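Local coordinates for microcompartments protein (Desulfitobacterium hafniense, PDB 3NWG) that probably forms part of the protein shell of a bacterial microcompartment, as a member of the BMC family carrying two BMC domains in one chain, at residues D70-L74 with A106-V110; Q80-I85 with V121-I126; K35-P39 with I128-G134; R15-A19 with M63-S67. All blocks are in the same frame, centred on the assembly; numbering follows the deposited sequence.

Interaction 1: D70-L74 with A106-V110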
loop_
_atom_site.group_PDB
_atom_site.type_symbol
_atom_site.label_atom_id
_atom_site.label_comp_id
_atom_site.label_asym_id
_atom_site.label_seq_id
_atom_site.Cartn_x
_atom_site.Cartn_y
_atom_site.Cartn_z
ATOM N N ASP A 70 -18.950 9.641 23.303
ATOM C CA ASP A 70 -18.015 10.219 24.254
ATOM C C ASP A 70 -17.413 11.513 23.695
ATOM O O ASP A 70 -17.177 11.643 22.477
ATOM C CB ASP A 70 -16.911 9.199 24.588
ATOM C CG ASP A 70 -16.164 9.511 25.894
ATOM O OD1 ASP A 70 -16.693 10.259 26.763
ATOM O OD2 ASP A 70 -15.036 8.980 26.051
ATOM N N ASP A 71 -17.190 12.467 24.595
ATOM C CA ASP A 71 -16.422 13.676 24.318
ATOM C C ASP A 71 -15.460 13.848 25.479
ATOM O O ASP A 71 -15.810 13.547 26.618
ATOM C CB ASP A 71 -17.335 14.890 24.242
ATOM C CG ASP A 71 -18.181 15.072 25.513
ATOM O OD1 ASP A 71 -19.170 14.318 25.703
ATOM O OD2 ASP A 71 -17.857 15.970 26.323
ATOM N N PHE A 72 -14.250 14.314 25.190
ATOM C CA PHE A 72 -13.209 14.406 26.195
ATOM C C PHE A 72 -12.223 15.515 25.851
ATOM O O PHE A 72 -11.953 15.763 24.674
ATOM C CB PHE A 72 -12.480 13.060 26.310
ATOM C CG PHE A 72 -11.246 13.104 27.180
ATOM C CD1 PHE A 72 -11.358 13.102 28.568
ATOM C CD2 PHE A 72 -9.980 13.176 26.608
ATOM C CE1 PHE A 72 -10.230 13.165 29.374
ATOM C CE2 PHE A 72 -8.841 13.239 27.405
ATOM C CZ PHE A 72 -8.965 13.233 28.786
ATOM N N ILE A 73 -11.686 16.170 26.881
ATOM C CA ILE A 73 -10.655 17.204 26.717
ATOM C C ILE A 73 -9.544 17.065 27.747
ATOM O O ILE A 73 -9.810 16.961 28.952
ATOM C CB ILE A 73 -11.247 18.630 26.809
ATOM C CG1 ILE A 73 -12.128 18.939 25.589
ATOM C CG2 ILE A 73 -10.122 19.681 26.952
ATOM C CD1 ILE A 73 -13.042 20.098 25.805
ATOM N N LEU A 74 -8.301 17.062 27.262
ATOM C CA LEU A 74 -7.133 16.991 28.135
ATOM C C LEU A 74 -6.261 18.214 27.894
ATOM O O LEU A 74 -5.582 18.315 26.874
ATOM C CB LEU A 74 -6.350 15.686 27.910
ATOM C CG LEU A 74 -5.284 15.129 28.897
ATOM C CD1 LEU A 74 -3.908 15.681 28.626
ATOM C CD2 LEU A 74 -5.649 15.319 30.372
ATOM N N ALA A 106 -9.974 7.873 25.429
ATOM C CA ALA A 106 -9.762 8.893 26.449
ATOM C C ALA A 106 -8.742 8.416 27.491
ATOM O O ALA A 106 -7.737 9.086 27.746
ATOM C CB ALA A 106 -11.075 9.280 27.113
ATOM N N SER A 107 -8.994 7.252 28.081
ATOM C CA SER A 107 -8.061 6.698 29.048
ATOM C C SER A 107 -6.685 6.512 28.424
ATOM O O SER A 107 -5.677 6.768 29.076
ATOM C CB SER A 107 -8.575 5.396 29.632
ATOM O OG SER A 107 -8.989 4.546 28.590
ATOM N N LEU A 108 -6.618 6.116 27.161
ATOM C CA LEU A 108 -5.297 6.052 26.547
ATOM C C LEU A 108 -4.600 7.420 26.507
ATOM O O LEU A 108 -3.429 7.523 26.872
ATOM C CB LEU A 108 -5.301 5.423 25.156
ATOM C CG LEU A 108 -3.820 5.178 24.839
ATOM C CD1 LEU A 108 -3.338 3.851 25.435
ATOM C CD2 LEU A 108 -3.490 5.316 23.379
ATOM N N ILE A 109 -5.305 8.464 26.074
ATOM C CA ILE A 109 -4.688 9.778 26.004
ATOM C C ILE A 109 -4.163 10.170 27.370
ATOM O O ILE A 109 -3.004 10.594 27.486
ATOM C CB ILE A 109 -5.651 10.838 25.467
ATOM C CG1 ILE A 109 -5.828 10.656 23.956
ATOM C CG2 ILE A 109 -5.139 12.247 25.755
ATOM C CD1 ILE A 109 -7.164 11.191 23.446
ATOM N N VAL A 110 -4.999 10.005 28.397
ATOM C CA VAL A 110 -4.600 10.317 29.765
ATOM C C VAL A 110 -3.320 9.542 30.152
ATOM O O VAL A 110 -2.375 10.129 30.700
ATOM C CB VAL A 110 -5.729 10.018 30.780
ATOM C CG1 VAL A 110 -5.181 9.990 32.187
ATOM C CG2 VAL A 110 -6.813 11.045 30.693
HETATM O O HOH W 1 -12.866 7.472 24.873
#
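Phe72 swings its ring toward helix 105-117 because CG stands opposite the backbone N (chi1 171°). The ring thereby comes to lie against Ala106. CB of Ala106 sits over one ring face, 4.1 Å from the centroid of Phe72, in a CH-pi contact 21° off the ring normal. Val110 reaches the ring through CG2, the branch beside its backbone N, and CG2 touches CZ of Phe72 at 3.6 Å. Ile109 comes in near the ring plane, its CG2 at the edge 4.2 Å from CE2 of Phe72. The same methyl of Ile109 also meets CB of Leu74 at 4.2 Å. At the polar end, one water joins the two segments. It donates to OD2 of Asp70 at 2.9 Å and accepts from N of Ala106 at 3.0 Å. Strand 68-74 is an outer strand of the first BMC sheet within this chain, and Ile5 of strand 4-10 also touches Leu74 and Ile109. Helix 105-117 belongs to the second BMC domain, so the contact joins the two domains. Its chemistry is mostly apolar, one aromatic ring against three aliphatic side chains. The water lets the Asp70 carboxylate engage a backbone N-H in the first turn of the helix.

Interaction 2: Q80-I85 with V121-I126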
loop_
_atom_site.group_PDB
_atom_site.type_symbol
_atom_site.label_atom_id
_atom_site.label_comp_id
_atom_site.label_asym_id
_atom_site.label_seq_id
_atom_site.Cartn_x
_atom_site.Cartn_y
_atom_site.Cartn_z
ATOM N N GLN A 80 4.622 15.197 22.991
ATOM C CA GLN A 80 4.924 13.895 22.399
ATOM C C GLN A 80 3.686 13.068 22.155
ATOM O O GLN A 80 3.657 12.268 21.235
ATOM C CB GLN A 80 5.888 13.106 23.272
ATOM C CG GLN A 80 7.339 13.506 23.098
ATOM C CD GLN A 80 8.281 12.504 23.706
ATOM O OE1 GLN A 80 8.408 12.403 24.930
ATOM N NE2 GLN A 80 8.954 11.749 22.849
ATOM N N VAL A 81 2.672 13.249 22.990
ATOM C CA VAL A 81 1.390 12.606 22.764
ATOM C C VAL A 81 0.838 12.993 21.389
ATOM O O VAL A 81 0.355 12.138 20.641
ATOM C CB VAL A 81 0.377 12.972 23.853
ATOM C CG1 VAL A 81 -0.997 12.423 23.499
ATOM C CG2 VAL A 81 0.854 12.468 25.223
ATOM N N LEU A 82 0.934 14.274 21.047
ATOM C CA LEU A 82 0.387 14.753 19.784
ATOM C C LEU A 82 1.160 14.183 18.604
ATOM O O LEU A 82 0.567 13.607 17.696
ATOM C CB LEU A 82 0.355 16.281 19.736
ATOM C CG LEU A 82 -0.390 16.935 20.898
ATOM C CD1 LEU A 82 -0.015 18.390 20.995
ATOM C CD2 LEU A 82 -1.911 16.744 20.803
ATOM N N THR A 83 2.480 14.317 18.624
ATOM C CA THR A 83 3.280 13.792 17.530
ATOM C C THR A 83 3.100 12.264 17.387
ATOM O O THR A 83 3.016 11.754 16.273
ATOM C CB THR A 83 4.775 14.207 17.643
ATOM O OG1 THR A 83 5.266 13.910 18.953
ATOM C CG2 THR A 83 4.945 15.705 17.410
ATOM N N ALA A 84 3.002 11.549 18.506
ATOM C CA ALA A 84 2.802 10.100 18.481
ATOM C C ALA A 84 1.496 9.734 17.791
ATOM O O ALA A 84 1.484 8.866 16.913
ATOM C CB ALA A 84 2.846 9.512 19.886
ATOM N N ILE A 85 0.408 10.402 18.189
ATOM C CA ILE A 85 -0.920 10.195 17.595
ATOM C C ILE A 85 -0.893 10.418 16.079
ATOM O O ILE A 85 -1.347 9.563 15.303
ATOM C CB ILE A 85 -1.988 11.100 18.248
ATOM C CG1 ILE A 85 -2.410 10.524 19.592
ATOM C CG2 ILE A 85 -3.216 11.211 17.364
ATOM C CD1 ILE A 85 -3.064 11.528 20.506
ATOM N N VAL A 121 11.377 9.481 29.053
ATOM C CA VAL A 121 10.967 8.478 28.080
ATOM C C VAL A 121 10.675 9.207 26.772
ATOM O O VAL A 121 10.549 10.429 26.757
ATOM C CB VAL A 121 9.707 7.673 28.552
ATOM C CG1 VAL A 121 10.043 6.747 29.717
ATOM C CG2 VAL A 121 8.566 8.605 28.928
ATOM N N ASP A 122 10.597 8.463 25.678
ATOM C CA ASP A 122 10.046 8.983 24.439
ATOM C C ASP A 122 8.933 8.048 24.023
ATOM O O ASP A 122 9.143 6.840 23.963
ATOM C CB ASP A 122 11.121 9.069 23.351
ATOM C CG ASP A 122 12.196 10.116 23.670
ATOM O OD1 ASP A 122 11.903 11.340 23.609
ATOM O OD2 ASP A 122 13.345 9.715 23.985
ATOM N N LEU A 123 7.741 8.588 23.769
ATOM C CA LEU A 123 6.639 7.772 23.248
ATOM C C LEU A 123 7.046 7.318 21.863
ATOM O O LEU A 123 7.682 8.074 21.127
ATOM C CB LEU A 123 5.316 8.548 23.199
ATOM C CG LEU A 123 4.740 9.222 24.455
ATOM C CD1 LEU A 123 3.349 9.717 24.181
ATOM C CD2 LEU A 123 4.718 8.318 25.676
ATOM N N VAL A 124 6.723 6.078 21.522
ATOM C CA VAL A 124 7.132 5.522 20.232
ATOM C C VAL A 124 5.962 5.545 19.250
ATOM O O VAL A 124 6.099 6.048 18.137
ATOM C CB VAL A 124 7.742 4.111 20.359
ATOM C CG1 VAL A 124 8.187 3.601 19.004
ATOM C CG2 VAL A 124 8.912 4.127 21.316
ATOM N N GLU A 125 4.817 5.004 19.666
ATOM C CA GLU A 125 3.593 5.102 18.874
ATOM C C GLU A 125 2.324 5.018 19.714
ATOM O O GLU A 125 2.318 4.500 20.833
ATOM C CB GLU A 125 3.570 4.076 17.727
ATOM C CG GLU A 125 3.148 2.657 18.083
ATOM C CD GLU A 125 3.105 1.735 16.858
ATOM O OE1 GLU A 125 2.838 0.511 17.016
ATOM O OE2 GLU A 125 3.346 2.229 15.730
ATOM N N ILE A 126 1.255 5.562 19.153
ATOM C CA ILE A 126 -0.069 5.470 19.727
ATOM C C ILE A 126 -0.989 4.854 18.683
ATOM O O ILE A 126 -0.965 5.235 17.517
ATOM C CB ILE A 126 -0.580 6.854 20.181
ATOM C CG1 ILE A 126 0.201 7.305 21.425
ATOM C CG2 ILE A 126 -2.079 6.819 20.436
ATOM C CD1 ILE A 126 -0.094 8.731 21.912
#
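Gln80 reaches from helix 79-85 to the start of strand 122-127, with CG beside its backbone N (chi1 -81°) and the chain extended beyond it. Its CB rests 4.2 Å from CG of Leu123. CD then passes near Asp122. NE2 gives a weak hydrogen bond to OD1 of Asp122 at 3.1 Å, bent to 127° at the hydrogen. The amide and carboxylate planes are 77° apart. OE1 lies 3.4 Å from O of Val121, but both are acceptors and do not bond. Further along the helix the contact turns apolar. Ile126 sends CD1 to CB of Ala84 and to CG1 of Ile85, each at 3.7 Å, and its CG2 also lies against Ile85. CD1 of Leu123 packs on CG2 of Val81 at 3.9 Å. Ala84 is small enough for the backbones to come close there, with CA of Ala84 5.1 Å from CA of Glu125. Ala112 and Ala116 of helix 105-117 adjoin the same Ile126 and Leu123, respectively. Helix 79-85 is thus laid on the second BMC sheet at strand 122-127, its outer strand within this chain. Apolar packing probably carries most of the hold, while the bent, weak Gln80 to Asp122 bond is probably a minor polar addition.

Interaction 3: K35-P39 with I128-G134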
loop_
_atom_site.group_PDB
_atom_site.type_symbol
_atom_site.label_atom_id
_atom_site.label_comp_id
_atom_site.label_asym_id
_atom_site.label_seq_id
_atom_site.Cartn_x
_atom_site.Cartn_y
_atom_site.Cartn_z
ATOM N N LYS A 35 -11.675 9.437 11.787
ATOM C CA LYS A 35 -11.737 8.118 11.173
ATOM C C LYS A 35 -12.754 7.192 11.827
ATOM O O LYS A 35 -13.056 7.331 13.006
ATOM C CB LYS A 35 -10.345 7.468 11.158
ATOM C CG LYS A 35 -9.781 7.089 12.533
ATOM C CD LYS A 35 -8.516 6.275 12.374
ATOM C CE LYS A 35 -8.223 5.452 13.606
ATOM N NZ LYS A 35 -7.418 4.246 13.228
ATOM N N PRO A 36 -13.296 6.245 11.047
ATOM C CA PRO A 36 -14.155 5.228 11.621
ATOM C C PRO A 36 -13.311 4.271 12.437
ATOM O O PRO A 36 -12.255 3.857 11.978
ATOM C CB PRO A 36 -14.723 4.506 10.392
ATOM C CG PRO A 36 -14.442 5.392 9.232
ATOM C CD PRO A 36 -13.200 6.115 9.580
ATOM N N VAL A 37 -13.744 3.956 13.652
ATOM C CA VAL A 37 -13.070 2.916 14.427
ATOM C C VAL A 37 -14.004 1.711 14.576
ATOM O O VAL A 37 -14.876 1.515 13.715
ATOM C CB VAL A 37 -12.445 3.425 15.777
ATOM C CG1 VAL A 37 -11.546 4.643 15.535
ATOM C CG2 VAL A 37 -13.495 3.695 16.845
ATOM N N CYS A 38 -13.806 0.898 15.622
ATOM C CA CYS A 38 -14.657 -0.280 15.890
ATOM C C CYS A 38 -16.151 0.051 15.681
ATOM O O CYS A 38 -16.537 1.241 15.739
ATOM C CB CYS A 38 -14.402 -0.837 17.303
ATOM S SG CYS A 38 -15.490 -0.188 18.643
ATOM N N PRO A 39 -16.995 -0.986 15.479
ATOM C CA PRO A 39 -18.365 -0.801 14.976
ATOM C C PRO A 39 -19.245 0.086 15.878
ATOM O O PRO A 39 -19.297 -0.141 17.093
ATOM C CB PRO A 39 -18.915 -2.229 14.983
ATOM C CG PRO A 39 -18.225 -2.859 16.156
ATOM C CD PRO A 39 -16.816 -2.328 16.062
ATOM N N ILE A 128 -4.858 4.400 18.170
ATOM C CA ILE A 128 -6.286 4.572 18.360
ATOM C C ILE A 128 -7.022 3.599 17.419
ATOM O O ILE A 128 -6.631 3.447 16.258
ATOM C CB ILE A 128 -6.644 6.045 18.044
ATOM C CG1 ILE A 128 -6.757 6.862 19.326
ATOM C CG2 ILE A 128 -7.943 6.167 17.275
ATOM C CD1 ILE A 128 -5.465 7.042 20.081
ATOM N N GLY A 129 -8.063 2.926 17.902
ATOM C CA GLY A 129 -8.834 2.036 17.023
ATOM C C GLY A 129 -8.788 0.566 17.422
ATOM O O GLY A 129 -9.386 0.190 18.437
HETATM N N MSE A 130 -8.138 -0.292 16.625
HETATM C CA MSE A 130 -7.670 0.004 15.260
HETATM C C MSE A 130 -8.190 -1.121 14.349
HETATM O O MSE A 130 -7.516 -1.522 13.388
HETATM C CB MSE A 130 -6.128 0.059 15.153
HETATM C CG MSE A 130 -5.322 0.090 16.469
HETATM SE SE MSE A 130 -5.063 -1.631 17.442
HETATM C CE MSE A 130 -4.359 -2.776 16.001
ATOM N N GLY A 131 -9.378 -1.638 14.666
ATOM C CA GLY A 131 -9.919 -2.822 13.990
ATOM C C GLY A 131 -9.554 -4.139 14.686
ATOM O O GLY A 131 -8.727 -4.905 14.168
ATOM N N ILE A 132 -10.150 -4.427 15.851
ATOM C CA ILE A 132 -11.136 -3.552 16.536
ATOM C C ILE A 132 -10.972 -3.574 18.082
ATOM O O ILE A 132 -9.983 -3.033 18.616
ATOM C CB ILE A 132 -12.636 -3.808 16.066
ATOM C CG1 ILE A 132 -12.922 -5.301 15.801
ATOM C CG2 ILE A 132 -12.975 -2.988 14.819
ATOM C CD1 ILE A 132 -13.975 -5.908 16.718
ATOM N N GLY A 133 -11.928 -4.197 18.784
ATOM C CA GLY A 133 -11.980 -4.192 20.252
ATOM C C GLY A 133 -12.357 -2.831 20.833
ATOM O O GLY A 133 -13.109 -2.753 21.818
ATOM N N GLY A 134 -11.852 -1.763 20.204
ATOM C CA GLY A 134 -11.921 -0.395 20.742
ATOM C C GLY A 134 -10.666 -0.089 21.554
ATOM O O GLY A 134 -10.477 1.042 22.047
#
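Cys38 and Ile132 make the close part of this contact, between the loop after strand 29-36 and the loop between strands 122-127 and 136-142. CG2 of Ile132 lies 3.6 Å from CB of Cys38 and also touches its CA. The backbone of Gly134 also passes near, its N 4.0 Å from CB of Cys38. Farther back, Val37 lays CG1 over Gly129, 4.0 Å from its CA. Gly129 has a positive phi (117°).

Lys35 adds the polar link. Its CG sits between the backbone N and the carbonyl carbon (chi1 68°), and the rest of the chain runs out extended. NZ then gives a hydrogen bond to O of Ile128 at 3.2 Å. The ammonium lies 38° out of the carbonyl plane. CE of Lys35 meanwhile rests on CG2 of Ile128 at 3.7 Å.

The outer side is looser. Exposed Pro39 only grazes the other loop, its CD 4.1 Å from CG2 of Ile132. These two residues also face other subunits: Pro39 packs on Ile132 of one neighbouring subunit, and Ile132 on Pro39 of another. The same pair of residues therefore serves both within the chain and between chains. The chemistry implies a mainly apolar seam between equivalent loops of the two BMC domains, with one lysine-to-carbonyl bond at the Lys35 end. The seam continues into the subunit interfaces.

Interaction 4: R15-A19 with M63-S67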
loop_
_atom_site.group_PDB
_atom_site.type_symbol
_atom_site.label_atom_id
_atom_site.label_comp_id
_atom_site.label_asym_id
_atom_site.label_seq_id
_atom_site.Cartn_x
_atom_site.Cartn_y
_atom_site.Cartn_z
ATOM N N ARG A 15 -22.796 11.368 10.726
ATOM C CA ARG A 15 -22.765 12.335 11.828
ATOM C C ARG A 15 -21.367 12.713 12.278
ATOM O O ARG A 15 -21.131 13.861 12.645
ATOM C CB ARG A 15 -23.537 11.795 13.032
ATOM C CG ARG A 15 -25.032 11.670 12.799
ATOM C CD ARG A 15 -25.706 13.031 12.667
ATOM N NE ARG A 15 -26.966 13.030 13.416
ATOM C CZ ARG A 15 -27.206 13.793 14.479
ATOM N NH1 ARG A 15 -28.360 13.714 15.108
ATOM N NH2 ARG A 15 -26.296 14.648 14.902
ATOM N N GLY A 16 -20.451 11.747 12.255
ATOM C CA GLY A 16 -19.069 11.974 12.637
ATOM C C GLY A 16 -18.406 12.927 11.666
ATOM O O GLY A 16 -17.619 13.795 12.066
ATOM N N ILE A 17 -18.715 12.776 10.382
ATOM C CA ILE A 17 -18.162 13.659 9.372
ATOM C C ILE A 17 -18.742 15.078 9.508
ATOM O O ILE A 17 -18.031 16.057 9.299
ATOM C CB ILE A 17 -18.350 13.076 7.973
ATOM C CG1 ILE A 17 -17.409 11.866 7.806
ATOM C CG2 ILE A 17 -18.098 14.121 6.899
ATOM C CD1 ILE A 17 -17.694 10.993 6.566
ATOM N N GLU A 18 -20.015 15.179 9.891
ATOM C CA GLU A 18 -20.657 16.467 10.084
ATOM C C GLU A 18 -20.121 17.094 11.356
ATOM O O GLU A 18 -19.923 18.315 11.422
ATOM C CB GLU A 18 -22.175 16.316 10.186
ATOM C CG GLU A 18 -22.946 17.635 10.204
ATOM C CD GLU A 18 -24.448 17.449 10.487
ATOM O OE1 GLU A 18 -24.816 16.734 11.447
ATOM O OE2 GLU A 18 -25.284 18.032 9.754
ATOM N N ALA A 19 -19.888 16.263 12.367
ATOM C CA ALA A 19 -19.368 16.770 13.620
ATOM C C ALA A 19 -17.967 17.321 13.382
ATOM O O ALA A 19 -17.621 18.381 13.904
ATOM C CB ALA A 19 -19.361 15.687 14.685
HETATM N N MSE A 63 -23.574 19.343 16.819
HETATM C CA MSE A 63 -24.007 18.723 15.576
HETATM C C MSE A 63 -24.381 17.274 15.777
HETATM O O MSE A 63 -25.441 16.851 15.331
HETATM C CB MSE A 63 -22.962 18.849 14.470
HETATM C CG MSE A 63 -22.672 20.293 14.050
HETATM SE SE MSE A 63 -24.219 21.347 13.495
HETATM C CE MSE A 63 -24.944 20.110 12.223
ATOM N N ALA A 64 -23.532 16.529 16.474
ATOM C CA ALA A 64 -23.759 15.107 16.687
ATOM C C ALA A 64 -24.885 14.744 17.686
ATOM O O ALA A 64 -25.479 13.680 17.579
ATOM C CB ALA A 64 -22.456 14.413 17.038
ATOM N N ALA A 65 -25.194 15.621 18.635
ATOM C CA ALA A 65 -26.364 15.422 19.537
ATOM C C ALA A 65 -26.478 14.021 20.193
ATOM O O ALA A 65 -25.629 13.660 21.008
ATOM C CB ALA A 65 -27.692 15.840 18.844
ATOM N N HIS A 66 -27.501 13.234 19.849
ATOM C CA HIS A 66 -27.717 11.944 20.535
ATOM C C HIS A 66 -26.818 10.776 20.076
ATOM O O HIS A 66 -26.833 9.686 20.687
ATOM C CB HIS A 66 -29.168 11.506 20.432
ATOM C CG HIS A 66 -30.123 12.394 21.162
ATOM N ND1 HIS A 66 -30.352 12.284 22.519
ATOM C CD2 HIS A 66 -30.935 13.386 20.719
ATOM C CE1 HIS A 66 -31.263 13.172 22.881
ATOM N NE2 HIS A 66 -31.630 13.855 21.808
ATOM N N SER A 67 -26.064 10.986 18.998
ATOM C CA SER A 67 -25.165 9.961 18.507
ATOM C C SER A 67 -23.743 10.173 19.033
ATOM O O SER A 67 -22.799 9.520 18.577
ATOM C CB SER A 67 -25.211 9.869 16.978
ATOM O OG SER A 67 -24.690 11.028 16.376
#
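Ala19 on helix 13-26 stands beside Met63 at the end of helix 50-64, their CA atoms 5.4 Å apart, and the chain turns off helical geometry at Ala65, where phi is positive (49°). Both helices belong to the first BMC domain, in which they lie on the four-stranded antiparallel sheet. Arg15, Ala64 and Ser67 all touch Val10 of strand 4-10. Ala19 and Ala64 pack methyl to methyl, with CB atoms 4.1 Å apart.

Arg15 bends at chi2 and chi3 and brings its guanidinium to the carbonyl end of helix 50-64. Its exact placing against O of Met63 is doubtful, and O of Ala64 lies obliquely to the group. The 3.0 Å from NH2 of Arg15 to O of Ala64 has a poor angle and is not a hydrogen bond. A positive charge near the carbonyl end of the helix would probably be favourable. NE of Arg15 makes a long, weak ion pair with Asp166 of a neighbouring subunit, which also packs Val168 on Arg15 and Glu18.

Met63, a selenomethionine, crosses Glu18 at about a right angle and sets its CE beside the carboxylate. OG of Ser67 lies over one guanidinium face, toward its rim. It also touches the aliphatic stem, 3.6 Å from CB of Arg15. That OG also donates to O of Ala64 at 3.0 Å, and N of Ser67 gives the same oxygen a second bond at 3.1 Å.

How the interactions relate
From the N terminus, helix 13-26 opens interaction 4, which closes at the end of helix 50-64. Before it closes, residues 35-39 open interaction 3, so the two cross. Interaction 4 stays within the first BMC domain. Interaction 1 starts on the next strand, 68-74, and closes on helix 105-117 of the second domain. Interaction 2 starts on helix 79-85 and closes on strand 122-127, so it crosses interaction 1. Both are nested inside interaction 3, which closes last at 128-134. Leu108, on the helix segment of interaction 1, packs on Ile126 of interaction 2 and Ile128 of interaction 3. Interactions 2 and 4 lie on opposite sides of the chain's centre, with centres 28 Å apart.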